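Salicylaldehyde dehydrogenase NahF (PDB 4JZ6) probably catalyses the NAD+-dependent oxidation of salicylaldehyde to salicylate, a step in naphthalene degradation. Local coordinates at residues I29-D33 against V56-I60; V156-I162 against E237-F243; I282-V286 against E316-F321; I414-S420 against V439-Y445. All blocks are in the same frame, centred on the assembly; numbering follows the deposited sequence.

Contact 1: residues I29-D33 against V56-I60; sequences IDSSD and VTDAI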
loop_
_atom_site.group_PDB
_atom_site.type_symbol
_atom_site.label_atom_id
_atom_site.label_comp_id
_atom_site.label_asym_id
_atom_site.label_seq_id
_atom_site.Cartn_x
_atom_site.Cartn_y
_atom_site.Cartn_z
ATOM N N ILE A 29 -9.872 21.329 24.729
ATOM C CA ILE A 29 -8.982 22.469 24.942
ATOM C C ILE A 29 -8.976 23.446 23.772
ATOM O O ILE A 29 -9.349 23.096 22.652
ATOM C CB ILE A 29 -7.527 22.004 25.138
ATOM C CG1 ILE A 29 -7.106 21.106 23.979
ATOM C CG2 ILE A 29 -7.364 21.263 26.448
ATOM C CD1 ILE A 29 -5.669 20.672 24.042
ATOM N N ASP A 30 -8.536 24.672 24.039
ATOM C CA ASP A 30 -8.331 25.664 22.991
ATOM C C ASP A 30 -7.019 25.357 22.278
ATOM O O ASP A 30 -6.229 24.541 22.753
ATOM C CB ASP A 30 -8.267 27.067 23.593
ATOM C CG ASP A 30 -9.522 27.435 24.356
ATOM O OD1 ASP A 30 -10.629 27.119 23.870
ATOM O OD2 ASP A 30 -9.396 28.038 25.442
ATOM N N SER A 31 -6.785 26.006 21.141
ATOM C CA SER A 31 -5.530 25.824 20.421
ATOM C C SER A 31 -4.423 26.594 21.125
ATOM O O SER A 31 -4.695 27.477 21.936
ATOM C CB SER A 31 -5.656 26.293 18.977
ATOM O OG SER A 31 -5.816 27.700 18.919
ATOM N N SER A 32 -3.175 26.271 20.801
ATOM C CA SER A 32 -2.026 26.856 21.488
ATOM C C SER A 32 -1.934 28.379 21.351
ATOM O O SER A 32 -1.130 29.023 22.034
ATOM C CB SER A 32 -0.731 26.208 21.000
ATOM O OG SER A 32 -0.520 26.488 19.629
ATOM N N ASP A 33 -2.756 28.952 20.477
ATOM C CA ASP A 33 -2.749 30.392 20.266
ATOM C C ASP A 33 -4.119 31.010 20.532
ATOM O O ASP A 33 -4.377 32.150 20.139
ATOM C CB ASP A 33 -2.287 30.714 18.845
ATOM C CG ASP A 33 -3.125 30.022 17.794
ATOM O OD1 ASP A 33 -3.944 29.157 18.166
ATOM O OD2 ASP A 33 -2.959 30.337 16.595
ATOM N N VAL A 56 0.381 23.922 14.525
ATOM C CA VAL A 56 1.309 22.814 14.351
ATOM C C VAL A 56 1.703 22.274 15.718
ATOM O O VAL A 56 1.791 21.057 15.915
ATOM C CB VAL A 56 2.560 23.259 13.579
ATOM C CG1 VAL A 56 3.649 22.204 13.672
ATOM C CG2 VAL A 56 2.204 23.540 12.133
ATOM N N THR A 57 1.913 23.187 16.665
ATOM C CA THR A 57 2.230 22.811 18.035
ATOM C C THR A 57 1.174 21.873 18.608
ATOM O O THR A 57 1.510 20.864 19.226
ATOM C CB THR A 57 2.364 24.043 18.954
ATOM O OG1 THR A 57 3.365 24.930 18.435
ATOM C CG2 THR A 57 2.760 23.610 20.356
ATOM N N ASP A 58 -0.099 22.206 18.394
ATOM C CA ASP A 58 -1.202 21.362 18.860
ATOM C C ASP A 58 -1.138 19.987 18.209
ATOM O O ASP A 58 -1.399 18.969 18.851
ATOM C CB ASP A 58 -2.564 22.006 18.573
ATOM C CG ASP A 58 -2.805 23.271 19.390
ATOM O OD1 ASP A 58 -2.924 23.175 20.634
ATOM O OD2 ASP A 58 -2.893 24.364 18.787
ATOM N N ALA A 59 -0.777 19.963 16.932
ATOM C CA ALA A 59 -0.718 18.716 16.187
ATOM C C ALA A 59 0.364 17.786 16.734
ATOM O O ALA A 59 0.167 16.574 16.823
ATOM C CB ALA A 59 -0.493 18.993 14.711
ATOM N N ILE A 60 1.507 18.352 17.098
ATOM C CA ILE A 60 2.589 17.544 17.637
ATOM C C ILE A 60 2.205 17.011 19.019
ATOM O O ILE A 60 2.517 15.864 19.361
ATOM C CB ILE A 60 3.912 18.332 17.705
ATOM C CG1 ILE A 60 4.283 18.860 16.316
ATOM C CG2 ILE A 60 5.022 17.464 18.245
ATOM C CD1 ILE A 60 4.259 17.799 15.241
#
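The one flat group at this meeting is the carboxylate of Asp58, and it lies between two serines of the loop 29-33: Ser31 CA and CB stand obliquely to one side of its plane, Ser32 CB and OG to the other. The contact fastens the loop joining strands 27-29 and 36-40, the outermost strands of the N-terminal four-stranded sheet, to the first turn of helix 56-73, which carries Asp58. Between the serine side chains the backbone N-H of Ser32 points at Asp58 OD2, on the syn lone pair, with N to OD2 2.8 Å and a nearly straight bond (174°). With CG anti to the carbonyl carbon (chi1 -67°), the carboxylate leans back to the helix start, where OD2 also takes the hydroxyl of Thr55; Thr55 is the main partner of Ser32 OG as well. The positive end of the helix dipole would be expected to stabilise this charge. With Asp58 cut back to an alanine, the Ser32 N-H and the Thr55 hydroxyl would probably lose their acceptor and the loop be freer to move off the helix. Asp33 of the same loop is salt-bridged to Arg224. Ser32 OG rests 3.8 Å from Thr57 CB.

Contact 2: residues V156-I162 against E237-F243; sequences VGPILSI and EIRRINF. With SO4 (sulfate ion), chain D.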
loop_
_atom_site.group_PDB
_atom_site.type_symbol
_atom_site.label_atom_id
_atom_site.label_comp_id
_atom_site.label_asym_id
_atom_site.label_seq_id
_atom_site.Cartn_x
_atom_site.Cartn_y
_atom_site.Cartn_z
ATOM N N VAL A 156 -0.010 -1.244 14.842
ATOM C CA VAL A 156 1.006 -0.483 14.127
ATOM C C VAL A 156 1.586 0.638 14.985
ATOM O O VAL A 156 2.803 0.763 15.124
ATOM C CB VAL A 156 0.419 0.126 12.833
ATOM C CG1 VAL A 156 1.419 1.056 12.173
ATOM C CG2 VAL A 156 -0.014 -0.976 11.876
ATOM N N GLY A 157 0.708 1.447 15.565
ATOM C CA GLY A 157 1.118 2.636 16.285
ATOM C C GLY A 157 0.147 3.755 15.976
ATOM O O GLY A 157 -0.957 3.497 15.500
ATOM N N PRO A 158 0.541 5.006 16.256
ATOM C CA PRO A 158 -0.332 6.144 15.949
ATOM C C PRO A 158 -0.652 6.252 14.458
ATOM O O PRO A 158 0.261 6.278 13.628
ATOM C CB PRO A 158 0.491 7.348 16.414
ATOM C CG PRO A 158 1.341 6.803 17.511
ATOM C CD PRO A 158 1.704 5.408 17.065
ATOM N N ILE A 159 -1.943 6.301 14.132
ATOM C CA ILE A 159 -2.386 6.469 12.754
ATOM C C ILE A 159 -2.881 7.898 12.526
ATOM O O ILE A 159 -3.626 8.444 13.347
ATOM C CB ILE A 159 -3.503 5.462 12.390
ATOM C CG1 ILE A 159 -2.918 4.189 11.777
ATOM C CG2 ILE A 159 -4.431 6.039 11.342
ATOM C CD1 ILE A 159 -1.854 3.518 12.586
ATOM N N LEU A 160 -2.453 8.514 11.428
ATOM C CA LEU A 160 -2.998 9.808 11.035
ATOM C C LEU A 160 -4.222 9.627 10.137
ATOM O O LEU A 160 -4.099 9.141 9.009
ATOM C CB LEU A 160 -1.946 10.636 10.302
ATOM C CG LEU A 160 -2.460 11.948 9.716
ATOM C CD1 LEU A 160 -3.005 12.831 10.828
ATOM C CD2 LEU A 160 -1.355 12.656 8.951
ATOM N N SER A 161 -5.394 10.016 10.641
ATOM C CA SER A 161 -6.645 9.887 9.891
ATOM C C SER A 161 -7.182 11.249 9.472
ATOM O O SER A 161 -7.626 12.034 10.313
ATOM C CB SER A 161 -7.709 9.171 10.726
ATOM O OG SER A 161 -7.308 7.856 11.057
ATOM N N ILE A 162 -7.152 11.524 8.170
ATOM C CA ILE A 162 -7.674 12.782 7.656
ATOM C C ILE A 162 -9.034 12.566 6.991
ATOM O O ILE A 162 -9.170 11.744 6.084
ATOM C CB ILE A 162 -6.678 13.443 6.703
ATOM C CG1 ILE A 162 -5.398 13.791 7.471
ATOM C CG2 ILE A 162 -7.278 14.693 6.080
ATOM C CD1 ILE A 162 -4.256 14.294 6.593
ATOM N N GLU A 237 6.199 9.969 15.358
ATOM C CA GLU A 237 5.163 9.228 16.072
ATOM C C GLU A 237 4.147 8.601 15.126
ATOM O O GLU A 237 3.664 7.493 15.367
ATOM C CB GLU A 237 4.439 10.136 17.071
ATOM C CG GLU A 237 5.311 10.666 18.201
ATOM C CD GLU A 237 6.033 11.949 17.837
ATOM O OE1 GLU A 237 6.123 12.266 16.631
ATOM O OE2 GLU A 237 6.508 12.644 18.765
ATOM N N ILE A 238 3.822 9.320 14.056
ATOM C CA ILE A 238 2.827 8.862 13.084
ATOM C C ILE A 238 3.370 7.751 12.174
ATOM O O ILE A 238 4.358 7.948 11.461
ATOM C CB ILE A 238 2.322 10.041 12.230
ATOM C CG1 ILE A 238 1.477 10.986 13.089
ATOM C CG2 ILE A 238 1.527 9.544 11.039
ATOM C CD1 ILE A 238 0.332 10.299 13.793
ATOM N N ARG A 239 2.728 6.588 12.200
ATOM C CA ARG A 239 3.262 5.424 11.495
ATOM C C ARG A 239 2.643 5.210 10.117
ATOM O O ARG A 239 3.350 4.900 9.160
ATOM C CB ARG A 239 3.106 4.167 12.347
ATOM C CG ARG A 239 3.923 4.194 13.626
ATOM C CD ARG A 239 5.409 4.061 13.332
ATOM N NE ARG A 239 5.701 2.850 12.567
ATOM C CZ ARG A 239 5.853 1.641 13.105
ATOM N NH1 ARG A 239 5.741 1.474 14.420
ATOM N NH2 ARG A 239 6.116 0.598 12.327
ATOM N N ARG A 240 1.324 5.356 10.022
ATOM C CA ARG A 240 0.627 5.237 8.744
ATOM C C ARG A 240 -0.411 6.340 8.607
ATOM O O ARG A 240 -0.782 6.987 9.589
ATOM C CB ARG A 240 -0.024 3.858 8.582
ATOM C CG ARG A 240 0.971 2.717 8.432
ATOM C CD ARG A 240 0.293 1.351 8.362
ATOM N NE ARG A 240 1.277 0.269 8.403
ATOM C CZ ARG A 240 0.990 -1.028 8.318
ATOM N NH1 ARG A 240 -0.267 -1.436 8.185
ATOM N NH2 ARG A 240 1.970 -1.927 8.369
ATOM N N ILE A 241 -0.863 6.565 7.378
ATOM C CA ILE A 241 -1.787 7.652 7.091
ATOM C C ILE A 241 -2.927 7.165 6.207
ATOM O O ILE A 241 -2.694 6.496 5.197
ATOM C CB ILE A 241 -1.077 8.802 6.351
ATOM C CG1 ILE A 241 0.129 9.291 7.151
ATOM C CG2 ILE A 241 -2.034 9.950 6.102
ATOM C CD1 ILE A 241 1.418 9.225 6.393
ATOM N N ASN A 242 -4.158 7.485 6.597
ATOM C CA ASN A 242 -5.294 7.333 5.698
ATOM C C ASN A 242 -5.846 8.709 5.343
ATOM O O ASN A 242 -6.036 9.563 6.219
ATOM C CB ASN A 242 -6.379 6.421 6.289
ATOM C CG ASN A 242 -6.959 6.960 7.582
ATOM O OD1 ASN A 242 -8.055 7.515 7.601
ATOM N ND2 ASN A 242 -6.224 6.798 8.668
ATOM N N PHE A 243 -6.061 8.932 4.052
ATOM C CA PHE A 243 -6.591 10.200 3.578
ATOM C C PHE A 243 -7.809 10.003 2.698
ATOM O O PHE A 243 -7.788 9.206 1.759
ATOM C CB PHE A 243 -5.538 10.969 2.789
ATOM C CG PHE A 243 -6.053 12.249 2.199
ATOM C CD1 PHE A 243 -6.045 13.419 2.945
ATOM C CD2 PHE A 243 -6.554 12.283 0.904
ATOM C CE1 PHE A 243 -6.524 14.599 2.411
ATOM C CE2 PHE A 243 -7.033 13.461 0.359
ATOM C CZ PHE A 243 -7.020 14.621 1.113
HETATM S S SO4 D . 4.811 0.488 8.830
HETATM O O1 SO4 D . 4.889 0.639 7.378
HETATM O O2 SO4 D . 4.858 -0.934 9.151
HETATM O O3 SO4 D . 5.934 1.182 9.464
HETATM O O4 SO4 D . 3.553 1.060 9.307
HETATM O O HOH W 1 -9.434 9.175 5.861
#
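Arg240 crosses Val156 at about a right angle at the start of two neighbouring parallel strands, 159-162 and 240-243, in the Rossmann-type sheet of the cofactor-binding domain. They are the first and fourth strands in chain order, side by side because the chain crosses back after building the other half of the sheet. From CB, which sits 4.3 Å from Ile159 CG1, the arginine extends outward: its CG and CD pass Val156 CG1 at 4.1 and 4.0 Å, NE bonds to sulfate O4, and NH2 bonds to sulfate O2. Val156 CG2 lies 3.6 Å above the centre of one guanidinium face, while the sulfate sits at the edge and NH1 turns to the carbonyl of Glu482. A leucine in place of Arg240 would probably leave the anion with fewer donors and the Glu482 carbonyl without this mate. Arg239, its chain bent at chi2 and chi3, gives NH2 to sulfate O3 and to Glu485; the ion, probably from the crystallisation liquor, also meets Lys467 N of the second subunit. Farther along, backbone bonds zip the strands, among them Asn242 N to Leu160 O and Ile162 N to Asn242 O. Leu160 lies beside Ile241, pointing the same way, and Ile162 CG2 meets Phe243 CD1 obliquely at 3.6 Å, all on one sheet face. On the other, Asn242, its CG tucked between backbone N and carbonyl carbon (chi1 61°), folds its amide toward the neighbour strand, and ND2 donates to Ser161 OG at 2.8 Å, the hydroxyl oxygen lying in the amide plane and the bond almost straight at 173°.

Contact 3: residues I282-V286 against E316-F321; sequences INAAV and EFVARF. With SO4 (sulfate ion), chain E.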
loop_
_atom_site.group_PDB
_atom_site.type_symbol
_atom_site.label_atom_id
_atom_site.label_comp_id
_atom_site.label_asym_id
_atom_site.label_seq_id
_atom_site.Cartn_x
_atom_site.Cartn_y
_atom_site.Cartn_z
ATOM N N ILE A 282 -35.505 -0.252 -17.820
ATOM C CA ILE A 282 -35.383 1.205 -17.802
ATOM C C ILE A 282 -35.988 1.830 -16.545
ATOM O O ILE A 282 -35.426 2.771 -15.976
ATOM C CB ILE A 282 -35.995 1.833 -19.066
ATOM C CG1 ILE A 282 -35.307 1.270 -20.306
ATOM C CG2 ILE A 282 -35.860 3.350 -19.048
ATOM C CD1 ILE A 282 -35.867 1.812 -21.591
ATOM N N ASN A 283 -37.128 1.303 -16.110
ATOM C CA ASN A 283 -37.713 1.726 -14.844
ATOM C C ASN A 283 -36.694 1.619 -13.711
ATOM O O ASN A 283 -36.407 2.600 -13.023
ATOM C CB ASN A 283 -38.947 0.885 -14.519
ATOM C CG ASN A 283 -39.528 1.207 -13.155
ATOM O OD1 ASN A 283 -39.339 0.459 -12.191
ATOM N ND2 ASN A 283 -40.234 2.329 -13.065
ATOM N N ALA A 284 -36.135 0.425 -13.547
ATOM C CA ALA A 284 -35.183 0.153 -12.481
ATOM C C ALA A 284 -33.920 1.005 -12.597
ATOM O O ALA A 284 -33.360 1.441 -11.586
ATOM C CB ALA A 284 -34.828 -1.322 -12.460
ATOM N N ALA A 285 -33.468 1.234 -13.826
ATOM C CA ALA A 285 -32.238 1.985 -14.047
ATOM C C ALA A 285 -32.438 3.463 -13.741
ATOM O O ALA A 285 -31.569 4.100 -13.143
ATOM C CB ALA A 285 -31.734 1.795 -15.464
ATOM N N VAL A 286 -33.584 4.003 -14.148
ATOM C CA VAL A 286 -33.909 5.392 -13.846
ATOM C C VAL A 286 -33.912 5.624 -12.336
ATOM O O VAL A 286 -33.332 6.597 -11.852
ATOM C CB VAL A 286 -35.255 5.826 -14.470
ATOM C CG1 VAL A 286 -35.710 7.159 -13.897
ATOM C CG2 VAL A 286 -35.126 5.920 -15.983
ATOM N N GLU A 316 -35.261 7.346 -24.732
ATOM C CA GLU A 316 -36.337 6.958 -23.832
ATOM C C GLU A 316 -35.883 7.082 -22.387
ATOM O O GLU A 316 -36.592 7.645 -21.552
ATOM C CB GLU A 316 -36.787 5.530 -24.118
ATOM C CG GLU A 316 -37.890 5.027 -23.206
ATOM C CD GLU A 316 -38.181 3.548 -23.417
ATOM O OE1 GLU A 316 -37.644 2.959 -24.386
ATOM O OE2 GLU A 316 -38.940 2.970 -22.608
ATOM N N PHE A 317 -34.692 6.562 -22.100
ATOM C CA PHE A 317 -34.132 6.611 -20.752
ATOM C C PHE A 317 -33.939 8.041 -20.266
ATOM O O PHE A 317 -34.272 8.366 -19.124
ATOM C CB PHE A 317 -32.795 5.872 -20.690
ATOM C CG PHE A 317 -32.051 6.081 -19.405
ATOM C CD1 PHE A 317 -32.328 5.298 -18.297
ATOM C CD2 PHE A 317 -31.077 7.065 -19.302
ATOM C CE1 PHE A 317 -31.648 5.493 -17.110
ATOM C CE2 PHE A 317 -30.396 7.268 -18.121
ATOM C CZ PHE A 317 -30.679 6.480 -17.022
ATOM N N VAL A 318 -33.376 8.883 -21.128
ATOM C CA VAL A 318 -33.130 10.278 -20.781
ATOM C C VAL A 318 -34.440 11.000 -20.475
ATOM O O VAL A 318 -34.517 11.792 -19.537
ATOM C CB VAL A 318 -32.342 11.020 -21.893
ATOM C CG1 VAL A 318 -32.304 12.518 -21.632
ATOM C CG2 VAL A 318 -30.931 10.475 -21.997
ATOM N N ALA A 319 -35.477 10.701 -21.249
ATOM C CA ALA A 319 -36.781 11.322 -21.033
ATOM C C ALA A 319 -37.343 11.010 -19.644
ATOM O O ALA A 319 -37.800 11.907 -18.937
ATOM C CB ALA A 319 -37.761 10.904 -22.118
ATOM N N ARG A 320 -37.301 9.739 -19.253
ATOM C CA ARG A 320 -37.806 9.334 -17.943
ATOM C C ARG A 320 -36.962 9.938 -16.824
ATOM O O ARG A 320 -37.496 10.471 -15.850
ATOM C CB ARG A 320 -37.841 7.809 -17.811
ATOM C CG ARG A 320 -38.679 7.111 -18.866
ATOM C CD ARG A 320 -39.090 5.726 -18.391
ATOM N NE ARG A 320 -39.468 4.847 -19.496
ATOM C CZ ARG A 320 -39.631 3.531 -19.379
ATOM N NH1 ARG A 320 -39.451 2.940 -18.204
ATOM N NH2 ARG A 320 -39.970 2.803 -20.436
ATOM N N PHE A 321 -35.645 9.841 -16.978
ATOM C CA PHE A 321 -34.689 10.400 -16.028
ATOM C C PHE A 321 -34.987 11.881 -15.787
ATOM O O PHE A 321 -35.014 12.345 -14.644
ATOM C CB PHE A 321 -33.273 10.224 -16.581
ATOM C CG PHE A 321 -32.181 10.519 -15.595
ATOM C CD1 PHE A 321 -32.419 10.472 -14.230
ATOM C CD2 PHE A 321 -30.905 10.842 -16.040
ATOM C CE1 PHE A 321 -31.401 10.747 -13.326
ATOM C CE2 PHE A 321 -29.888 11.115 -15.148
ATOM C CZ PHE A 321 -30.134 11.069 -13.788
HETATM S S SO4 E . -38.811 -1.119 -19.092
HETATM O O1 SO4 E . -39.252 -0.590 -20.382
HETATM O O2 SO4 E . -39.386 -2.449 -18.904
HETATM O O3 SO4 E . -37.355 -1.212 -19.104
HETATM O O4 SO4 E . -39.241 -0.243 -18.000
#
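Ile282 and Val286, one turn apart on helix 282-294, press against Phe317 and Arg320 of helix 311-327, and these four side chains make up most of the interface. Each branch of Ile282 has its own partner. CG2 sits over one face of the Arg320 guanidinium, 3.6 Å above the plane and off centre toward its rim, and also reaches the edge of the Phe317 ring at CD1, 4.1 Å away. CD1, carried outward by the extended chi2 (179°), touches the carboxylate carbon Glu316 CD at 3.4 Å. Val286 slides past Phe317 in the opposite direction: its CG2 lies 3.7 Å from Phe317 CE1 and 3.8 Å from Arg320 CB, while CG1 reaches 4.0 Å to Phe321 CA. Ala285 CB meets the same ring at CE1. The axes of the two short segments approach to 9.8 Å and cross at -49°, close to the angle expected for ridges-into-grooves packing of residues four apart. Both helices flank the mixed sheet of the catalytic domain, where Val318 and Phe321 turn to strands 381-384 and 401-407. At the start of helix 282-294 a sulfate, probably from the crystallisation liquor, meets Asn283 N and Arg320 NH1, each 3.2 Å from its O4; the contact of Ile282 N with O3 is so short that its length is doubtful. Arg431 also holds the ion. Arg320 is salt-bridged to Glu316 on its own helix, though this pair too is modelled so short that its length is doubtful. On the other side of helix 282-294, Ala284 packs on Phe494 of the second subunit.

Contact 4: residues I414-S420 against V439-Y445; sequences IRIANDS and VGMSIEY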
loop_
_atom_site.group_PDB
_atom_site.type_symbol
_atom_site.label_atom_id
_atom_site.label_comp_id
_atom_site.label_asym_id
_atom_site.label_seq_id
_atom_site.Cartn_x
_atom_site.Cartn_y
_atom_site.Cartn_z
ATOM N N ILE A 414 -17.875 -0.727 -22.214
ATOM C CA ILE A 414 -16.727 -1.076 -21.386
ATOM C C ILE A 414 -15.591 -0.082 -21.606
ATOM O O ILE A 414 -14.947 0.363 -20.651
ATOM C CB ILE A 414 -16.243 -2.514 -21.676
ATOM C CG1 ILE A 414 -17.339 -3.514 -21.291
ATOM C CG2 ILE A 414 -14.959 -2.817 -20.924
ATOM C CD1 ILE A 414 -17.010 -4.950 -21.598
ATOM N N ARG A 415 -15.371 0.279 -22.870
ATOM C CA ARG A 415 -14.330 1.231 -23.243
ATOM C C ARG A 415 -14.525 2.562 -22.523
ATOM O O ARG A 415 -13.612 3.060 -21.859
ATOM C CB ARG A 415 -14.335 1.444 -24.758
ATOM C CG ARG A 415 -13.070 2.067 -25.321
ATOM C CD ARG A 415 -12.961 1.833 -26.824
ATOM N NE ARG A 415 -14.009 2.517 -27.590
ATOM C CZ ARG A 415 -14.876 1.910 -28.404
ATOM N NH1 ARG A 415 -14.835 0.591 -28.569
ATOM N NH2 ARG A 415 -15.786 2.623 -29.060
ATOM N N ILE A 416 -15.726 3.121 -22.650
ATOM C CA ILE A 416 -16.060 4.405 -22.040
ATOM C C ILE A 416 -15.951 4.365 -20.518
ATOM O O ILE A 416 -15.448 5.300 -19.899
ATOM C CB ILE A 416 -17.467 4.868 -22.457
ATOM C CG1 ILE A 416 -17.515 5.080 -23.970
ATOM C CG2 ILE A 416 -17.862 6.147 -21.725
ATOM C CD1 ILE A 416 -18.888 5.368 -24.497
ATOM N N ALA A 417 -16.404 3.277 -19.910
ATOM C CA ALA A 417 -16.274 3.142 -18.468
ATOM C C ALA A 417 -14.798 3.074 -18.093
ATOM O O ALA A 417 -14.352 3.737 -17.160
ATOM C CB ALA A 417 -17.015 1.915 -17.969
ATOM N N ASN A 418 -14.042 2.281 -18.841
ATOM C CA ASN A 418 -12.633 2.073 -18.537
ATOM C C ASN A 418 -11.715 3.236 -18.917
ATOM O O ASN A 418 -10.544 3.259 -18.525
ATOM C CB ASN A 418 -12.135 0.774 -19.173
ATOM C CG ASN A 418 -12.388 -0.436 -18.296
ATOM O OD1 ASN A 418 -12.654 -0.304 -17.104
ATOM N ND2 ASN A 418 -12.294 -1.622 -18.881
ATOM N N ASP A 419 -12.232 4.202 -19.670
ATOM C CA ASP A 419 -11.391 5.324 -20.079
ATOM C C ASP A 419 -11.366 6.465 -19.049
ATOM O O ASP A 419 -10.657 7.456 -19.218
ATOM C CB ASP A 419 -11.744 5.804 -21.494
ATOM C CG ASP A 419 -12.638 7.041 -21.509
ATOM O OD1 ASP A 419 -12.452 7.880 -22.421
ATOM O OD2 ASP A 419 -13.529 7.174 -20.636
ATOM N N SER A 420 -12.146 6.320 -17.985
ATOM C CA SER A 420 -12.086 7.267 -16.879
ATOM C C SER A 420 -10.743 7.168 -16.176
ATOM O O SER A 420 -10.125 6.107 -16.128
ATOM C CB SER A 420 -13.202 6.997 -15.870
ATOM O OG SER A 420 -13.101 7.869 -14.757
ATOM N N VAL A 439 -19.409 -7.145 -18.729
ATOM C CA VAL A 439 -18.976 -5.763 -18.586
ATOM C C VAL A 439 -18.604 -5.479 -17.128
ATOM O O VAL A 439 -17.571 -4.866 -16.849
ATOM C CB VAL A 439 -20.013 -4.750 -19.156
ATOM C CG1 VAL A 439 -21.216 -5.475 -19.700
ATOM C CG2 VAL A 439 -20.414 -3.714 -18.117
ATOM N N GLY A 440 -19.426 -5.961 -16.203
ATOM C CA GLY A 440 -19.168 -5.747 -14.793
ATOM C C GLY A 440 -17.781 -6.217 -14.405
ATOM O O GLY A 440 -17.065 -5.552 -13.657
ATOM N N MET A 441 -17.386 -7.362 -14.943
ATOM C CA MET A 441 -16.107 -7.947 -14.585
ATOM C C MET A 441 -14.934 -7.311 -15.327
ATOM O O MET A 441 -13.799 -7.338 -14.847
ATOM C CB MET A 441 -16.155 -9.456 -14.786
ATOM C CG MET A 441 -16.806 -10.165 -13.615
ATOM S SD MET A 441 -16.869 -11.937 -13.843
ATOM C CE MET A 441 -18.365 -12.113 -14.798
ATOM N N SER A 442 -15.221 -6.714 -16.479
ATOM C CA SER A 442 -14.184 -6.123 -17.318
ATOM C C SER A 442 -13.844 -4.676 -16.954
ATOM O O SER A 442 -12.755 -4.200 -17.277
ATOM C CB SER A 442 -14.583 -6.211 -18.793
ATOM O OG SER A 442 -14.677 -7.561 -19.208
ATOM N N ILE A 443 -14.765 -3.980 -16.290
ATOM C CA ILE A 443 -14.542 -2.577 -15.923
ATOM C C ILE A 443 -13.640 -2.412 -14.696
ATOM O O ILE A 443 -13.642 -3.248 -13.787
ATOM C CB ILE A 443 -15.867 -1.794 -15.723
ATOM C CG1 ILE A 443 -16.714 -2.422 -14.617
ATOM C CG2 ILE A 443 -16.653 -1.726 -17.029
ATOM C CD1 ILE A 443 -18.068 -1.776 -14.463
ATOM N N GLU A 444 -12.874 -1.324 -14.687
ATOM C CA GLU A 444 -11.821 -1.105 -13.694
ATOM C C GLU A 444 -12.305 -0.301 -12.482
ATOM O O GLU A 444 -11.952 0.869 -12.306
ATOM C CB GLU A 444 -10.619 -0.430 -14.365
ATOM C CG GLU A 444 -9.915 -1.326 -15.385
ATOM C CD GLU A 444 -9.192 -0.550 -16.476
ATOM O OE1 GLU A 444 -9.501 0.641 -16.684
ATOM O OE2 GLU A 444 -8.315 -1.140 -17.140
ATOM N N TYR A 445 -13.120 -0.940 -11.649
ATOM C CA TYR A 445 -13.777 -0.250 -10.541
ATOM C C TYR A 445 -13.702 -1.045 -9.241
ATOM O O TYR A 445 -13.790 -2.275 -9.243
ATOM C CB TYR A 445 -15.231 0.092 -10.912
ATOM C CG TYR A 445 -15.294 1.190 -11.951
ATOM C CD1 TYR A 445 -15.524 2.512 -11.581
ATOM C CD2 TYR A 445 -15.077 0.914 -13.298
ATOM C CE1 TYR A 445 -15.549 3.520 -12.526
ATOM C CE2 TYR A 445 -15.102 1.914 -14.248
ATOM C CZ TYR A 445 -15.341 3.213 -13.858
ATOM O OH TYR A 445 -15.368 4.213 -14.804
HETATM O O HOH W 2 -14.539 6.563 -12.584
#
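Tyr445 OH donates to the carbonyl oxygen Ala417 O at 2.6 Å, reaching it in the plane of the phenol ring, though tilted from the carbonyl plane. Tyr445 CG stands anti to its own carbonyl carbon (chi1 -71°), which carries the ring toward Ala417. Water 2 links that hydroxyl, by a weak bond, to Ser420 OG, whose stronger tie is to Asp394. A second grip is made by Asn418, which treats the opposing backbone much as a strand neighbour would. Its OD1 takes the N-H of Glu444 at 2.6 Å, the donor lying in the carbonyl plane, and its ND2 gives a straight bond (179°) of 3.1 Å to Ser442 O, although that oxygen is approached from above its carbonyl plane. The two bonds flank Ile443, where the chain leaves helix 433-442 within a beta-alpha-beta crossover of the catalytic domain, and they fix which end of the amide is oxygen and which is nitrogen. Beside the polar bonds, the end of helix 410-418 packs through apolar groups: Ile414 CG1 lies 3.6 Å from Val439 CB, and Ala417 CB rests 3.8 Å from Ile443 CG2 and against the Tyr445 ring. The side chains of Glu444 and Asn418 cross at about a right angle, yet their carboxylate and amide planes are only 36° apart, with Glu444 OE1 3.3 Å from Asn418 OD1. Both are acceptors; the salt bridge from Lys467 to OE1 probably offsets their approach. Asn418, by holding the backbone on either side of Ile443, is likely to steady the stretch whose Gly440 O and Ile443 O accept Lys487 of the second subunit.

In the fold
The four contacts follow one another along the chain without interleaving and form two pairs. Contacts 1 and 2 have centres 18 Å apart and share helix 56-73: contact 1 uses its first turn, and residues farther along it touch Pro158 and Glu237 of contact 2. Contacts 3 and 4, with centres 21 Å apart, lie round the seven-stranded sheet of the catalytic domain and both send side chains to strand 401-407. The centres of contacts 1 and 3 are 53 Å apart. Within one chain the centres of contacts 2 and 4 are 32 Å apart, but Arg239 of contact 2 faces Glu444 of contact 4 in the second subunit, a long, weak ion pair, so the cofactor-binding sheet meets its partner's catalytic domain.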